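Local coordinates for putative 4-hydroxybenzoyl-CoA thioesterase (Geobacillus stearothermophilus, PDB 2OIW), which probably hydrolyses acyl-CoA thioesters, as a putative 4-hydroxybenzoyl-CoA thioesterase of the hot-dog superfamily, at residues A[13-18]-A[24-29]; A[33-38]-A[88-93]; A[40-45]-A[51-56]; A[108-111]-A[116-119]; A[77-82]-A[101-106]. All coordinates share one frame; numbering follows the deposited sequence.

Interaction 1: A[13-18]-A[24-29]; sequences VSETDG and NTTVPV. With MG (magnesium ion), chain E.
Glu15 and Thr26 carry the close contact between 13-18 and 24-29, their side chains crossing at about a right angle. Along 13-18, Val13 begins a short 3-10 turn and its O takes the backbone bond of Thr16 N at 3.1 Å. Ser14 directs its carbonyl to the magnesium ion, with Ser14 O 2.4 Å from the metal. Glu15 then meets Thr26 in two ways. Its carbonyl accepts the hydroxyl, Thr26 OG1 lying 3.1 Å from Glu15 O in the carbonyl plane on a lone pair, while Glu15 CB packs 3.7 Å from Thr26 CG2. Thr26 can do both because its chi1 of -68° sets OG1 anti to the carbonyl carbon and CG2 anti to the backbone N. The Glu15 carboxylate runs past this contact to a salt bridge with Arg12 of the fourth subunit. A valine in place of Thr26 would lack the hydroxyl and would probably leave Glu15 O without this donor, segment 13-18 less firmly tied to 24-29. Thr16 O adds the next metal ligand at 2.4 Å. Two waters and Thr16 O of the second subunit are the other ligands, forming a magnesium site that bridges two hot-dog subunits through backbone carbonyls.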
# COMPACT_ATOMS: atom_id res chain seq x y z
N VAL A 13 -0.63 -10.45 -4.88
CA VAL A 13 -2.00 -10.21 -5.36
C VAL A 13 -2.44 -8.77 -5.06
O VAL A 13 -3.04 -8.11 -5.92
CB VAL A 13 -3.01 -11.26 -4.76
CG1 VAL A 13 -4.47 -10.91 -5.08
CG2 VAL A 13 -2.67 -12.66 -5.24
N SER A 14 -2.11 -8.28 -3.86
CA SER A 14 -2.46 -6.92 -3.40
C SER A 14 -1.85 -5.79 -4.24
O SER A 14 -2.35 -4.66 -4.21
CB SER A 14 -2.10 -6.72 -1.92
OG SER A 14 -0.70 -6.82 -1.72
N GLU A 15 -0.82 -6.10 -5.04
CA GLU A 15 -0.17 -5.11 -5.91
C GLU A 15 -0.82 -4.99 -7.31
O GLU A 15 -0.45 -4.14 -8.12
CB GLU A 15 1.33 -5.46 -6.03
CG GLU A 15 2.05 -5.20 -4.69
CD GLU A 15 3.50 -5.68 -4.62
OE1 GLU A 15 3.88 -6.69 -5.28
OE2 GLU A 15 4.27 -5.04 -3.87
N THR A 16 -1.79 -5.86 -7.58
CA THR A 16 -2.62 -5.78 -8.79
C THR A 16 -3.80 -4.85 -8.53
O THR A 16 -4.01 -4.44 -7.39
CB THR A 16 -3.14 -7.15 -9.22
OG1 THR A 16 -3.95 -7.70 -8.16
CG2 THR A 16 -1.97 -8.10 -9.53
N ASP A 17 -4.57 -4.51 -9.57
CA ASP A 17 -5.85 -3.85 -9.35
C ASP A 17 -6.93 -4.60 -10.12
O ASP A 17 -6.63 -5.62 -10.72
CB ASP A 17 -5.83 -2.36 -9.69
CG ASP A 17 -5.39 -2.07 -11.12
OD1 ASP A 17 -5.57 -2.94 -12.02
OD2 ASP A 17 -4.87 -0.95 -11.36
N GLY A 18 -8.17 -4.11 -10.08
CA GLY A 18 -9.27 -4.76 -10.79
C GLY A 18 -9.12 -4.90 -12.31
O GLY A 18 -9.83 -5.71 -12.91
N ASN A 24 -0.38 0.82 -11.24
CA ASN A 24 0.67 1.82 -11.46
C ASN A 24 1.37 2.35 -10.19
O ASN A 24 2.56 2.69 -10.25
CB ASN A 24 0.07 2.98 -12.26
CG ASN A 24 -0.75 3.92 -11.39
OD1 ASN A 24 -0.21 4.84 -10.81
ND2 ASN A 24 -2.03 3.71 -11.31
N THR A 25 0.66 2.41 -9.05
CA THR A 25 1.23 2.91 -7.80
C THR A 25 2.22 1.93 -7.19
O THR A 25 2.98 2.30 -6.29
CB THR A 25 0.17 3.29 -6.79
OG1 THR A 25 -0.52 2.11 -6.35
CG2 THR A 25 -0.84 4.30 -7.43
N THR A 26 2.21 0.70 -7.71
CA THR A 26 3.14 -0.35 -7.28
C THR A 26 4.53 -0.10 -7.81
O THR A 26 5.50 -0.42 -7.15
CB THR A 26 2.61 -1.76 -7.69
OG1 THR A 26 1.45 -2.04 -6.91
CG2 THR A 26 3.63 -2.86 -7.40
N VAL A 27 4.64 0.46 -9.01
CA VAL A 27 5.95 0.68 -9.61
C VAL A 27 6.91 1.56 -8.75
O VAL A 27 8.07 1.21 -8.54
CB VAL A 27 5.79 1.18 -11.09
CG1 VAL A 27 7.13 1.64 -11.67
CG2 VAL A 27 5.20 0.05 -11.96
N PRO A 28 6.44 2.75 -8.30
CA PRO A 28 7.32 3.47 -7.41
C PRO A 28 7.69 2.68 -6.15
O PRO A 28 8.73 2.95 -5.55
CB PRO A 28 6.50 4.72 -7.05
CG PRO A 28 5.64 4.93 -8.22
CD PRO A 28 5.24 3.54 -8.63
N VAL A 29 6.85 1.72 -5.75
CA VAL A 29 7.11 0.96 -4.53
C VAL A 29 8.27 -0.01 -4.81
O VAL A 29 9.17 -0.16 -3.99
CB VAL A 29 5.85 0.21 -4.02
CG1 VAL A 29 6.21 -0.79 -2.97
CG2 VAL A 29 4.82 1.19 -3.43
MG MG E . -4.24 -3.60 -5.14
O HOH W 1 -2.62 -2.00 -5.83
O HOH W 2 -4.89 -3.95 -3.04

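Interaction 2: A[33-38]-A[88-93]; sequences AGRHEI and IYEEIH
Arg35 reaches from the break between two helices to Ile88 and Glu90 on strand 88-93. Its CB points toward the strand, and with CG anti to the carbonyl carbon (chi1 -61°) the chain runs extended as far as NE. The methylenes meet a hydrocarbon first: Arg35 CG is 3.9 Å and Arg35 CD 3.8 Å from Ile88 CD1. Beyond them the charged end grips Glu90 side-on, one nitrogen to each oxygen. Arg35 NE donates at 3.1 Å to the syn lone pair of Glu90 OE1, though the oxygen is tilted from the guanidinium plane. The straighter bond is Arg35 NH2 to Glu90 OE2, 2.9 Å with an N-H...O angle of 168°. The two flat groups are 46° apart, so this two-bond salt bridge is twisted. Glu90 OE2 has a second partner in Ser104 OG, and Arg35 NH1 makes a weak hydrogen bond to Tyr106 OH; the buried charges are thus paired and further held by hydroxyls of strand 97-110. Ile88 CD1 also meets Ile38 CD1 tip to tip at 4.0 Å. The contact fastens the junction of helices 27-34 and 36-42 onto strand 85-94, which lies between strands 72-81 and 97-110 in the antiparallel sheet, as the helix of a hot-dog fold lies against its curved sheet.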
# COMPACT_ATOMS: atom_id res chain seq x y z
N ALA A 33 12.18 -0.02 -3.50
CA ALA A 33 12.81 -1.26 -3.05
C ALA A 33 14.21 -1.46 -3.72
O ALA A 33 15.17 -1.84 -3.08
CB ALA A 33 11.85 -2.47 -3.34
N GLY A 34 14.31 -1.19 -5.02
CA GLY A 34 15.59 -1.24 -5.76
C GLY A 34 16.67 -0.24 -5.33
O GLY A 34 17.85 -0.44 -5.61
N ARG A 35 16.27 0.83 -4.65
CA ARG A 35 17.21 1.84 -4.08
C ARG A 35 17.87 1.43 -2.74
O ARG A 35 18.75 2.14 -2.20
CB ARG A 35 16.48 3.18 -3.94
CG ARG A 35 15.97 3.73 -5.28
CD ARG A 35 15.08 4.95 -5.07
NE ARG A 35 14.30 5.21 -6.27
CZ ARG A 35 13.04 5.61 -6.26
NH1 ARG A 35 12.40 5.80 -5.10
NH2 ARG A 35 12.41 5.80 -7.41
N HIS A 36 17.47 0.27 -2.20
CA HIS A 36 17.96 -0.24 -0.91
C HIS A 36 19.48 -0.11 -0.68
O HIS A 36 19.92 0.44 0.33
CB HIS A 36 17.56 -1.72 -0.78
CG HIS A 36 17.78 -2.28 0.59
ND1 HIS A 36 16.93 -2.03 1.64
CD2 HIS A 36 18.75 -3.09 1.07
CE1 HIS A 36 17.36 -2.67 2.72
NE2 HIS A 36 18.48 -3.30 2.40
N GLU A 37 20.27 -0.65 -1.61
CA GLU A 37 21.74 -0.56 -1.51
C GLU A 37 22.27 0.89 -1.52
O GLU A 37 23.28 1.19 -0.91
CB GLU A 37 22.40 -1.36 -2.63
CG GLU A 37 22.14 -2.87 -2.55
CD GLU A 37 22.49 -3.48 -1.19
OE1 GLU A 37 23.47 -3.05 -0.54
OE2 GLU A 37 21.78 -4.44 -0.79
N ILE A 38 21.57 1.77 -2.22
CA ILE A 38 21.91 3.17 -2.22
C ILE A 38 21.64 3.76 -0.85
O ILE A 38 22.51 4.41 -0.30
CB ILE A 38 21.18 3.96 -3.34
CG1 ILE A 38 21.75 3.53 -4.71
CG2 ILE A 38 21.37 5.48 -3.16
CD1 ILE A 38 20.90 3.97 -5.95
N ILE A 88 18.97 8.99 -10.06
CA ILE A 88 18.93 7.57 -10.28
C ILE A 88 18.22 7.26 -11.60
O ILE A 88 17.17 7.84 -11.90
CB ILE A 88 18.16 6.93 -9.12
CG1 ILE A 88 18.96 7.05 -7.80
CG2 ILE A 88 17.75 5.52 -9.44
CD1 ILE A 88 18.10 6.77 -6.59
N TYR A 89 18.78 6.33 -12.37
CA TYR A 89 18.07 5.75 -13.48
C TYR A 89 17.68 4.32 -13.10
O TYR A 89 18.47 3.60 -12.50
CB TYR A 89 18.90 5.78 -14.79
CG TYR A 89 18.13 5.18 -15.93
CD1 TYR A 89 17.06 5.85 -16.50
CD2 TYR A 89 18.43 3.89 -16.38
CE1 TYR A 89 16.32 5.28 -17.53
CE2 TYR A 89 17.71 3.32 -17.38
CZ TYR A 89 16.66 4.01 -17.96
OH TYR A 89 15.94 3.42 -18.97
N GLU A 90 16.46 3.89 -13.44
CA GLU A 90 15.96 2.59 -12.97
C GLU A 90 14.99 1.98 -13.97
O GLU A 90 14.28 2.71 -14.70
CB GLU A 90 15.33 2.72 -11.56
CG GLU A 90 14.40 3.94 -11.44
CD GLU A 90 14.35 4.59 -10.06
OE1 GLU A 90 14.84 3.99 -9.06
OE2 GLU A 90 13.77 5.72 -9.98
N GLU A 91 14.95 0.65 -14.00
CA GLU A 91 14.07 -0.06 -14.92
C GLU A 91 13.48 -1.27 -14.21
O GLU A 91 14.11 -1.86 -13.35
CB GLU A 91 14.85 -0.55 -16.15
CG GLU A 91 15.26 0.51 -17.11
CD GLU A 91 15.93 -0.03 -18.35
OE1 GLU A 91 16.15 -1.27 -18.42
OE2 GLU A 91 16.26 0.78 -19.24
N ILE A 92 12.25 -1.63 -14.58
CA ILE A 92 11.68 -2.90 -14.12
C ILE A 92 11.40 -3.79 -15.32
O ILE A 92 10.80 -3.35 -16.30
CB ILE A 92 10.39 -2.70 -13.28
CG1 ILE A 92 10.66 -1.77 -12.10
CG2 ILE A 92 9.90 -4.02 -12.75
CD1 ILE A 92 9.43 -1.43 -11.33
N HIS A 93 11.88 -5.04 -15.24
CA HIS A 93 11.71 -6.04 -16.28
C HIS A 93 10.84 -7.20 -15.76
O HIS A 93 10.81 -7.50 -14.55
CB HIS A 93 13.07 -6.62 -16.73
CG HIS A 93 14.00 -5.62 -17.35
ND1 HIS A 93 14.94 -5.98 -18.29
CD2 HIS A 93 14.17 -4.29 -17.15
CE1 HIS A 93 15.64 -4.92 -18.65
NE2 HIS A 93 15.19 -3.87 -17.97

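Interaction 3: A[40-45]-A[51-56]; sequences KLFTPD and WRMVII
Thr43 OG1 is held by water 3, which donates to it at 2.7 Å, and by a hydrogen bond with Arg50 O just before 51-56. The same water accepts from Arg52 N at 2.9 Å, so the first residue past the helix is joined to the approach of strand 53-62 by a single bridging molecule, beside the Met-aromatic contact that packs the end of helix 36-42 on the sheet of this hot-dog fold. That water also sits over one face of the Trp51 ring, near its centre. In the apolar half, Met53, present as selenomethionine, lies over one face of the Phe42 ring: its SE is 4.0 Å from the Phe42 ring centroid and 26° off the normal. Bends at chi2 (-83°) and chi3 (92°) fold the chain so that the methyl follows the selenium onto that face, adding a CH-pi contact. Phe42 also packs against Ile119 and against Ile123 of helix 121-128. A serine at Phe42 would remove the ring, which is likely to leave the Met53 methyl without its flat seat and open a gap between helix and strand. On the backbone side, Arg52 CD comes to 3.2 Å from Phe42 O. The methyl itself is almost centred: Met53 CE lies 3.6 Å from the Phe42 ring centroid.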
# COMPACT_ATOMS: atom_id res chain seq x y z
N LYS A 40 21.62 2.26 1.84
CA LYS A 40 22.54 1.63 2.77
C LYS A 40 23.91 2.33 2.77
O LYS A 40 24.60 2.34 3.79
CB LYS A 40 22.66 0.13 2.50
CG LYS A 40 23.10 -0.68 3.70
CD LYS A 40 23.35 -2.14 3.34
CE LYS A 40 23.77 -2.95 4.56
NZ LYS A 40 24.93 -2.31 5.32
N LEU A 41 24.28 2.95 1.64
CA LEU A 41 25.56 3.68 1.58
C LEU A 41 25.58 4.97 2.43
O LEU A 41 26.61 5.33 3.03
CB LEU A 41 25.93 4.00 0.14
CG LEU A 41 26.26 2.77 -0.73
CD1 LEU A 41 26.33 3.17 -2.18
CD2 LEU A 41 27.58 2.09 -0.30
N PHE A 42 24.42 5.62 2.50
CA PHE A 42 24.17 6.82 3.30
C PHE A 42 23.85 6.56 4.77
O PHE A 42 24.18 7.38 5.62
CB PHE A 42 23.05 7.65 2.67
CG PHE A 42 23.46 8.29 1.40
CD1 PHE A 42 24.12 9.52 1.41
CD2 PHE A 42 23.27 7.64 0.18
CE1 PHE A 42 24.54 10.11 0.22
CE2 PHE A 42 23.68 8.23 -1.00
CZ PHE A 42 24.32 9.46 -0.97
N THR A 43 23.19 5.44 5.05
CA THR A 43 22.84 5.03 6.39
C THR A 43 23.11 3.54 6.49
O THR A 43 22.18 2.72 6.30
CB THR A 43 21.35 5.33 6.67
OG1 THR A 43 21.06 6.69 6.29
CG2 THR A 43 21.02 5.14 8.13
N PRO A 44 24.37 3.16 6.76
CA PRO A 44 24.80 1.77 6.92
C PRO A 44 23.95 0.85 7.79
O PRO A 44 23.71 -0.27 7.39
CB PRO A 44 26.21 1.92 7.48
CG PRO A 44 26.69 3.16 6.75
CD PRO A 44 25.53 4.08 6.84
N ASP A 45 23.51 1.30 8.96
CA ASP A 45 22.64 0.49 9.83
C ASP A 45 21.15 0.60 9.49
O ASP A 45 20.32 -0.01 10.15
CB ASP A 45 22.87 0.84 11.31
CG ASP A 45 22.45 2.28 11.65
OD1 ASP A 45 22.11 3.09 10.74
OD2 ASP A 45 22.49 2.61 12.86
N TRP A 51 18.75 8.72 9.13
CA TRP A 51 18.28 8.76 7.74
C TRP A 51 18.68 10.07 7.05
O TRP A 51 18.61 11.13 7.66
CB TRP A 51 16.76 8.58 7.66
CG TRP A 51 16.33 8.09 6.30
CD1 TRP A 51 15.84 8.84 5.27
CD2 TRP A 51 16.40 6.74 5.82
NE1 TRP A 51 15.60 8.05 4.18
CE2 TRP A 51 15.92 6.75 4.49
CE3 TRP A 51 16.82 5.53 6.39
CZ2 TRP A 51 15.85 5.59 3.71
CZ3 TRP A 51 16.73 4.36 5.60
CH2 TRP A 51 16.26 4.41 4.29
N ARG A 52 19.05 9.99 5.78
CA ARG A 52 19.62 11.12 5.05
C ARG A 52 18.97 11.38 3.68
O ARG A 52 19.08 12.46 3.14
CB ARG A 52 21.12 10.90 4.85
CG ARG A 52 21.85 10.91 6.15
CD ARG A 52 23.31 10.46 6.11
NE ARG A 52 23.67 10.14 7.51
CZ ARG A 52 23.80 11.06 8.48
NH1 ARG A 52 23.64 12.36 8.20
NH2 ARG A 52 24.08 10.67 9.73
N MSE A 53 18.32 10.36 3.13
CA MSE A 53 17.86 10.37 1.74
C MSE A 53 16.44 10.88 1.63
O MSE A 53 15.54 10.27 2.15
CB MSE A 53 17.93 8.96 1.19
CG MSE A 53 19.34 8.48 0.89
SE MSE A 53 19.99 9.09 -0.85
CE MSE A 53 20.86 10.72 -0.36
N VAL A 54 16.28 12.00 0.92
CA VAL A 54 14.97 12.60 0.66
C VAL A 54 14.74 12.77 -0.86
O VAL A 54 15.46 13.51 -1.51
CB VAL A 54 14.84 14.00 1.32
CG1 VAL A 54 13.38 14.46 1.28
CG2 VAL A 54 15.37 13.99 2.77
N ILE A 55 13.70 12.13 -1.40
CA ILE A 55 13.32 12.32 -2.82
C ILE A 55 12.77 13.72 -3.10
O ILE A 55 12.01 14.31 -2.30
CB ILE A 55 12.37 11.18 -3.28
CG1 ILE A 55 12.31 11.08 -4.81
CG2 ILE A 55 11.05 11.28 -2.56
CD1 ILE A 55 11.72 9.75 -5.31
N ILE A 56 13.17 14.28 -4.23
CA ILE A 56 12.64 15.58 -4.63
C ILE A 56 11.88 15.54 -5.97
O ILE A 56 11.02 16.38 -6.23
CB ILE A 56 13.74 16.68 -4.69
CG1 ILE A 56 14.86 16.30 -5.66
CG2 ILE A 56 14.36 16.97 -3.28
CD1 ILE A 56 15.80 17.51 -6.02
O HOH W 3 19.26 7.37 4.46

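Interaction 4: A[108-111]-A[116-119]; sequences NFNF and PEPI
Phe109 and Pro116 form an antiparallel, non-hydrogen-bonded pair with a CA-CA distance of 4.2 Å, placing 108-111 and 116-119 on the two arms of a beta hairpin. One residue further along, the arms are tied by the backbone: Glu117 N donates to Asn108 O at 2.7 Å, approaching nearly along the C=O axis. The carbonyl also takes a CA-H...O contact from Pro116 CA. Beside this bond the Asn108 amide faces Glu117 and finds two acceptors. Asn108 ND2 bonds Glu117 OE1 at 2.8 Å, on its anti lone pair and in the amide plane, with an N-H...O angle of 168°. It also donates to Glu117 O at 2.8 Å, from above that carbonyl's plane. Asn108 is thereby fixed in rotation, and its OD1 receives water 4, which gives a weak second bond to Glu117 OE1. Glu117 runs out extended, its chi1 of -173° turning CG away from the backbone N, and reaches across to both asparagines, its other oxygen meeting Asn110. Asn110 ND2 stands 3.0 Å from Glu117 OE2 and approaches from above the carboxylate plane, the amide turned 87° from it. Two asparagines thus share one carboxylate, an oxygen apiece, while Asn110 OD1 bonds Thr113 N in the hairpin loop. Across the non-hydrogen-bonded pair, Phe109 CE1 rests 3.7 Å from Pro116 CD.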
# COMPACT_ATOMS: atom_id res chain seq x y z
N ASN A 108 20.81 14.27 -0.40
CA ASN A 108 21.44 13.84 0.87
C ASN A 108 21.20 14.95 1.89
O ASN A 108 21.88 15.99 1.86
CB ASN A 108 22.95 13.60 0.67
CG ASN A 108 23.71 13.42 2.00
OD1 ASN A 108 23.24 12.74 2.93
ND2 ASN A 108 24.89 14.00 2.08
N PHE A 109 20.23 14.75 2.78
CA PHE A 109 19.88 15.75 3.76
C PHE A 109 20.44 15.38 5.14
O PHE A 109 20.12 14.32 5.70
CB PHE A 109 18.37 16.01 3.80
CG PHE A 109 18.02 17.29 4.48
CD1 PHE A 109 18.02 18.48 3.77
CD2 PHE A 109 17.75 17.31 5.85
CE1 PHE A 109 17.75 19.71 4.42
CE2 PHE A 109 17.47 18.52 6.51
CZ PHE A 109 17.46 19.72 5.79
N ASN A 110 21.27 16.27 5.68
CA ASN A 110 21.77 16.14 7.05
C ASN A 110 20.79 16.79 8.02
O ASN A 110 20.72 18.02 8.14
CB ASN A 110 23.18 16.75 7.17
CG ASN A 110 23.92 16.30 8.44
OD1 ASN A 110 23.37 16.30 9.55
ND2 ASN A 110 25.18 15.94 8.28
N PHE A 111 20.04 15.93 8.70
CA PHE A 111 19.02 16.35 9.63
C PHE A 111 19.67 16.94 10.89
O PHE A 111 19.15 17.89 11.48
CB PHE A 111 18.06 15.19 9.95
CG PHE A 111 17.10 14.83 8.82
CD1 PHE A 111 15.94 15.59 8.59
CD2 PHE A 111 17.33 13.73 8.00
CE1 PHE A 111 15.04 15.26 7.57
CE2 PHE A 111 16.44 13.38 6.97
CZ PHE A 111 15.29 14.15 6.75
N PRO A 116 21.09 20.33 3.25
CA PRO A 116 21.57 19.33 2.30
C PRO A 116 23.08 19.26 2.39
O PRO A 116 23.72 20.27 2.62
CB PRO A 116 21.14 19.89 0.95
CG PRO A 116 19.99 20.79 1.27
CD PRO A 116 20.40 21.44 2.54
N GLU A 117 23.63 18.07 2.24
CA GLU A 117 25.02 17.81 2.57
C GLU A 117 25.74 17.35 1.31
O GLU A 117 25.32 16.39 0.68
CB GLU A 117 25.13 16.74 3.69
CG GLU A 117 26.55 16.46 4.27
CD GLU A 117 26.67 15.12 5.02
OE1 GLU A 117 26.25 14.07 4.49
OE2 GLU A 117 27.19 15.10 6.16
N PRO A 118 26.77 18.08 0.89
CA PRO A 118 27.66 17.50 -0.10
C PRO A 118 27.99 16.05 0.25
O PRO A 118 28.52 15.75 1.34
CB PRO A 118 28.90 18.39 -0.03
CG PRO A 118 28.32 19.75 0.28
CD PRO A 118 27.15 19.47 1.22
N ILE A 119 27.62 15.15 -0.67
CA ILE A 119 27.85 13.74 -0.51
C ILE A 119 29.31 13.51 -0.11
O ILE A 119 30.21 13.96 -0.81
CB ILE A 119 27.54 13.01 -1.82
CG1 ILE A 119 26.08 13.27 -2.22
CG2 ILE A 119 27.88 11.53 -1.70
CD1 ILE A 119 25.68 12.67 -3.56
O HOH W 4 23.66 13.88 5.73

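Interaction 5: A[77-82]-A[101-106]; sequences GIERIG and KGRSVY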
# COMPACT_ATOMS: atom_id res chain seq x y z
N GLY A 77 20.52 2.19 -11.13
CA GLY A 77 21.85 2.71 -11.35
C GLY A 77 21.87 4.20 -11.07
O GLY A 77 20.82 4.81 -10.85
N ILE A 78 23.07 4.77 -11.11
CA ILE A 78 23.27 6.19 -10.89
C ILE A 78 23.46 6.89 -12.24
O ILE A 78 24.42 6.60 -12.94
CB ILE A 78 24.50 6.43 -9.97
CG1 ILE A 78 24.33 5.71 -8.61
CG2 ILE A 78 24.80 7.95 -9.81
CD1 ILE A 78 23.15 6.24 -7.80
N GLU A 79 22.55 7.79 -12.60
CA GLU A 79 22.74 8.55 -13.85
C GLU A 79 23.58 9.83 -13.66
O GLU A 79 24.31 10.24 -14.57
CB GLU A 79 21.41 8.91 -14.49
CG GLU A 79 21.58 9.52 -15.88
CD GLU A 79 20.29 10.02 -16.51
OE1 GLU A 79 19.45 10.62 -15.79
OE2 GLU A 79 20.13 9.85 -17.75
N ARG A 80 23.47 10.46 -12.50
CA ARG A 80 24.30 11.62 -12.19
C ARG A 80 24.57 11.65 -10.70
O ARG A 80 23.68 11.46 -9.89
CB ARG A 80 23.60 12.91 -12.65
CG ARG A 80 24.48 14.15 -12.62
CD ARG A 80 23.58 15.36 -12.74
NE ARG A 80 24.28 16.48 -13.34
CZ ARG A 80 24.96 17.39 -12.65
NH1 ARG A 80 25.00 17.31 -11.33
NH2 ARG A 80 25.57 18.37 -13.29
N ILE A 81 25.83 11.88 -10.34
CA ILE A 81 26.19 12.20 -8.95
C ILE A 81 26.36 13.70 -8.88
O ILE A 81 27.28 14.24 -9.47
CB ILE A 81 27.49 11.49 -8.49
CG1 ILE A 81 27.42 9.98 -8.80
CG2 ILE A 81 27.74 11.74 -6.99
CD1 ILE A 81 28.74 9.18 -8.66
N GLY A 82 25.44 14.39 -8.20
CA GLY A 82 25.53 15.84 -8.11
C GLY A 82 26.35 16.24 -6.89
O GLY A 82 27.12 15.46 -6.36
N LYS A 101 10.31 2.28 -16.96
CA LYS A 101 11.57 3.01 -16.90
C LYS A 101 11.35 4.22 -16.02
O LYS A 101 10.31 4.87 -16.13
CB LYS A 101 12.00 3.46 -18.28
CG LYS A 101 12.20 2.32 -19.27
CD LYS A 101 12.75 2.83 -20.60
CE LYS A 101 11.72 3.67 -21.34
NZ LYS A 101 12.02 3.74 -22.81
N GLY A 102 12.31 4.53 -15.15
CA GLY A 102 12.12 5.60 -14.19
C GLY A 102 13.38 6.41 -14.01
O GLY A 102 14.49 5.93 -14.27
N ARG A 103 13.18 7.63 -13.55
CA ARG A 103 14.27 8.44 -13.02
C ARG A 103 13.80 9.07 -11.71
O ARG A 103 12.62 9.46 -11.57
CB ARG A 103 14.59 9.57 -14.01
CG ARG A 103 15.91 9.46 -14.73
CD ARG A 103 16.05 10.53 -15.78
NE ARG A 103 17.03 10.11 -16.78
CZ ARG A 103 16.75 9.47 -17.92
NH1 ARG A 103 15.49 9.16 -18.22
NH2 ARG A 103 17.74 9.14 -18.76
N SER A 104 14.73 9.19 -10.76
CA SER A 104 14.44 9.86 -9.50
C SER A 104 15.64 10.66 -9.02
O SER A 104 16.81 10.30 -9.26
CB SER A 104 14.00 8.86 -8.42
OG SER A 104 14.90 7.78 -8.34
N VAL A 105 15.35 11.77 -8.36
CA VAL A 105 16.40 12.64 -7.84
C VAL A 105 16.19 12.68 -6.32
O VAL A 105 15.08 12.92 -5.84
CB VAL A 105 16.31 14.07 -8.44
CG1 VAL A 105 17.47 14.97 -7.96
CG2 VAL A 105 16.23 14.03 -9.99
N TYR A 106 17.26 12.41 -5.60
CA TYR A 106 17.27 12.39 -4.14
C TYR A 106 18.27 13.43 -3.66
O TYR A 106 19.24 13.71 -4.35
CB TYR A 106 17.72 11.02 -3.67
CG TYR A 106 16.61 10.01 -3.49
CD1 TYR A 106 16.13 9.27 -4.56
CD2 TYR A 106 16.04 9.79 -2.22
CE1 TYR A 106 15.09 8.35 -4.38
CE2 TYR A 106 15.00 8.85 -2.05
CZ TYR A 106 14.54 8.13 -3.13
OH TYR A 106 13.49 7.25 -2.95
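Glu79 and Arg103 meet in a salt bridge of two hydrogen bonds, the guanidinium side-on to the carboxylate. Arg103 NE donates to Glu79 OE1 at 2.7 Å, with an N-H...O angle of 162°; Arg103 NH2 donates to Glu79 OE2, also at 2.7 Å and similarly straight. Both oxygens lie close to the guanidinium plane. The carboxylate is turned, its plane 36° from the guanidinium: OE1 is met on the syn side, whereas OE2 is met from above the carboxylate plane. Two short bonds to separate oxygens fix the rotation of both groups. The methylene also lies close, Arg103 CD being 3.4 Å from Glu79 OE1; the contact is essentially all polar.

The segments are not direct neighbours: the CA atoms of Glu79 and Arg103 are 8.5 Å apart, and strand 85-94 pairs with both strands between them. The extended Glu79 (CG anti to the backbone N, chi1 -172°) and Arg103 chains together span this gap, Glu79 packing on Thr87. Neighbouring Ser104 packs on Arg35, so Arg103 belongs to the other, partly exposed face. The chain turns a corner at Glu79, where Glu79 and Arg80 both face Thr87: a classic beta bulge in the antiparallel sheet of a hot-dog fold.

Interactions 2 and 5 lie closest to the middle of the fold, their centres about 9 Å apart. They meet through the pairing of strands 85-94 and 97-110, with a probable hydrogen bond from Ile88 N to Ser104 O (2.6 Å). Interaction 3 joins interaction 2 where Arg35 packs on Ile55, and joins interaction 4 through Met53 and Asn108, with strands 53-62 and 97-110 side by side. Interaction 1, holding the magnesium site, shares helix 27-34 with interaction 2 and touches it at Val27 and Ile92. Its centre is about 31 Å from that of interaction 4, on the opposite side of the chain's centre, so the metal-bridged subunit interface is remote from the hairpin.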